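Local coordinates for protein leucine--tRNA ligase (Agrobacterium radiobacter, PDB 5AH5) that probably joins leucine to its cognate tRNA at the expense of ATP, as a class I aminoacyl-tRNA synthetase, at residues D635-S640 with G706-L711. Numbering follows the deposited sequence.
Sequences DRLRSS and GSLRLL
R709 starts with CG opposite its own carbonyl carbon (chi1 -68°) and then bends at chi2 (-145°). This carries the guanidinium past the side chain of L637, which runs the other way, to the backbone of L637 and S640. There it meets two backbone carbonyls. NH2 of R709 donates to O of L637 at 2.8 Å, from above the carbonyl plane. NH1 of R709 donates to O of S640 at 2.7 Å, tilted from that carbonyl plane. A weak third bond runs from NH2 of R709 to O of S640. The arginine thus bridges the carbonyls of L637, which is helical, and S640, which is already loop. CD2 of L637 lies over the centre of one face of the R709 guanidinium, 3.9 Å above its plane. The same CD2 of L637 packs at 4.0 Å on CD1 of L708, and their side chains cross at about a right angle. NH1 of R709 also hydrogen-bonds to O of A642, and NH2 of R709 to O of S730. The contact is buried and joins short helix 634-639 to helix 701-715 of the anticodon-binding domain. F630 of helix 617-632 touches both leucines, and L692 of helix 678-695 also packs on L708.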
loop_
_atom_site.group_PDB
_atom_site.type_symbol
_atom_site.label_atom_id
_atom_site.label_comp_id
_atom_site.label_asym_id
_atom_site.label_seq_id
_atom_site.Cartn_x
_atom_site.Cartn_y
_atom_site.Cartn_z
ATOM N N ASP B 635 37.790 28.742 -0.693
ATOM C CA ASP B 635 39.149 28.796 -1.290
ATOM C C ASP B 635 39.607 27.451 -1.816
ATOM O O ASP B 635 39.983 27.302 -2.970
ATOM C CB ASP B 635 40.160 29.285 -0.237
ATOM C CG ASP B 635 40.083 30.794 0.001
ATOM O OD1 ASP B 635 39.451 31.505 -0.814
ATOM O OD2 ASP B 635 40.669 31.275 0.999
ATOM N N ARG B 636 39.502 26.455 -0.967
ATOM C CA ARG B 636 39.893 25.106 -1.322
ATOM C C ARG B 636 39.004 24.518 -2.417
ATOM O O ARG B 636 39.497 23.880 -3.379
ATOM C CB ARG B 636 39.895 24.236 -0.079
ATOM C CG ARG B 636 40.815 24.784 1.009
ATOM C CD ARG B 636 41.013 23.775 2.109
ATOM N NE ARG B 636 41.800 24.313 3.219
ATOM C CZ ARG B 636 42.487 23.579 4.099
ATOM N NH1 ARG B 636 42.532 22.241 4.003
ATOM N NH2 ARG B 636 43.148 24.190 5.090
ATOM N N LEU B 637 37.705 24.793 -2.324
ATOM C CA LEU B 637 36.773 24.309 -3.344
ATOM C C LEU B 637 37.054 24.875 -4.707
ATOM O O LEU B 637 37.054 24.156 -5.699
ATOM C CB LEU B 637 35.317 24.604 -2.955
ATOM C CG LEU B 637 34.859 23.668 -1.847
ATOM C CD1 LEU B 637 33.542 24.180 -1.280
ATOM C CD2 LEU B 637 34.695 22.263 -2.402
ATOM N N ARG B 638 37.291 26.160 -4.763
ATOM C CA ARG B 638 37.529 26.801 -6.036
ATOM C C ARG B 638 38.928 26.475 -6.622
ATOM O O ARG B 638 39.169 26.747 -7.792
ATOM C CB ARG B 638 37.196 28.293 -5.926
ATOM C CG ARG B 638 35.684 28.493 -5.695
ATOM C CD ARG B 638 35.246 29.951 -5.585
ATOM N NE ARG B 638 33.782 30.074 -5.727
ATOM C CZ ARG B 638 33.016 31.091 -5.282
ATOM N NH1 ARG B 638 33.537 32.137 -4.633
ATOM N NH2 ARG B 638 31.689 31.059 -5.480
ATOM N N SER B 639 39.782 25.814 -5.834
ATOM C CA SER B 639 41.124 25.415 -6.226
ATOM C C SER B 639 41.236 23.973 -6.719
ATOM O O SER B 639 42.215 23.646 -7.405
ATOM C CB SER B 639 42.104 25.633 -5.036
ATOM O OG SER B 639 42.238 24.467 -4.206
ATOM N N SER B 640 40.292 23.104 -6.329
ATOM C CA SER B 640 40.232 21.747 -6.838
ATOM C C SER B 640 38.873 21.409 -7.498
ATOM O O SER B 640 37.813 21.708 -6.953
ATOM C CB SER B 640 40.463 20.781 -5.720
ATOM O OG SER B 640 40.554 19.455 -6.245
ATOM N N GLY B 706 37.142 17.178 -2.531
ATOM C CA GLY B 706 36.493 15.930 -2.928
ATOM C C GLY B 706 35.480 15.380 -1.946
ATOM O O GLY B 706 34.467 14.783 -2.361
ATOM N N SER B 707 35.753 15.554 -0.651
ATOM C CA SER B 707 34.881 15.111 0.405
ATOM C C SER B 707 33.626 15.942 0.497
ATOM O O SER B 707 32.603 15.416 0.846
ATOM C CB SER B 707 35.576 15.191 1.772
ATOM O OG SER B 707 36.704 14.350 1.802
ATOM N N LEU B 708 33.777 17.241 0.325
ATOM C CA LEU B 708 32.708 18.175 0.415
ATOM C C LEU B 708 31.760 17.989 -0.777
ATOM O O LEU B 708 30.558 17.978 -0.592
ATOM C CB LEU B 708 33.259 19.597 0.426
ATOM C CG LEU B 708 34.000 20.016 1.721
ATOM C CD1 LEU B 708 34.596 21.379 1.520
ATOM C CD2 LEU B 708 33.097 20.044 2.922
ATOM N N ARG B 709 32.316 17.871 -1.980
ATOM C CA ARG B 709 31.539 17.587 -3.171
ATOM C C ARG B 709 30.867 16.207 -3.084
ATOM O O ARG B 709 29.717 16.045 -3.466
ATOM C CB ARG B 709 32.389 17.729 -4.432
ATOM C CG ARG B 709 32.756 19.178 -4.656
ATOM C CD ARG B 709 32.809 19.580 -6.109
ATOM N NE ARG B 709 33.249 20.975 -6.200
ATOM C CZ ARG B 709 34.524 21.374 -6.221
ATOM N NH1 ARG B 709 35.525 20.488 -6.102
ATOM N NH2 ARG B 709 34.793 22.650 -6.319
ATOM N N LEU B 710 31.532 15.258 -2.459
ATOM C CA LEU B 710 30.945 13.957 -2.275
ATOM C C LEU B 710 29.787 14.013 -1.276
ATOM O O LEU B 710 28.766 13.383 -1.504
ATOM C CB LEU B 710 32.019 12.985 -1.859
ATOM C CG LEU B 710 31.968 11.504 -2.159
ATOM C CD1 LEU B 710 31.706 11.221 -3.644
ATOM C CD2 LEU B 710 33.299 10.865 -1.707
ATOM N N LEU B 711 29.944 14.797 -0.206
ATOM C CA LEU B 711 28.948 14.989 0.822
ATOM C C LEU B 711 27.619 15.521 0.207
ATOM O O LEU B 711 26.570 15.038 0.531
ATOM C CB LEU B 711 29.442 16.020 1.866
ATOM C CG LEU B 711 28.511 16.406 3.015
ATOM C CD1 LEU B 711 27.977 15.160 3.641
ATOM C CD2 LEU B 711 29.200 17.264 4.060
#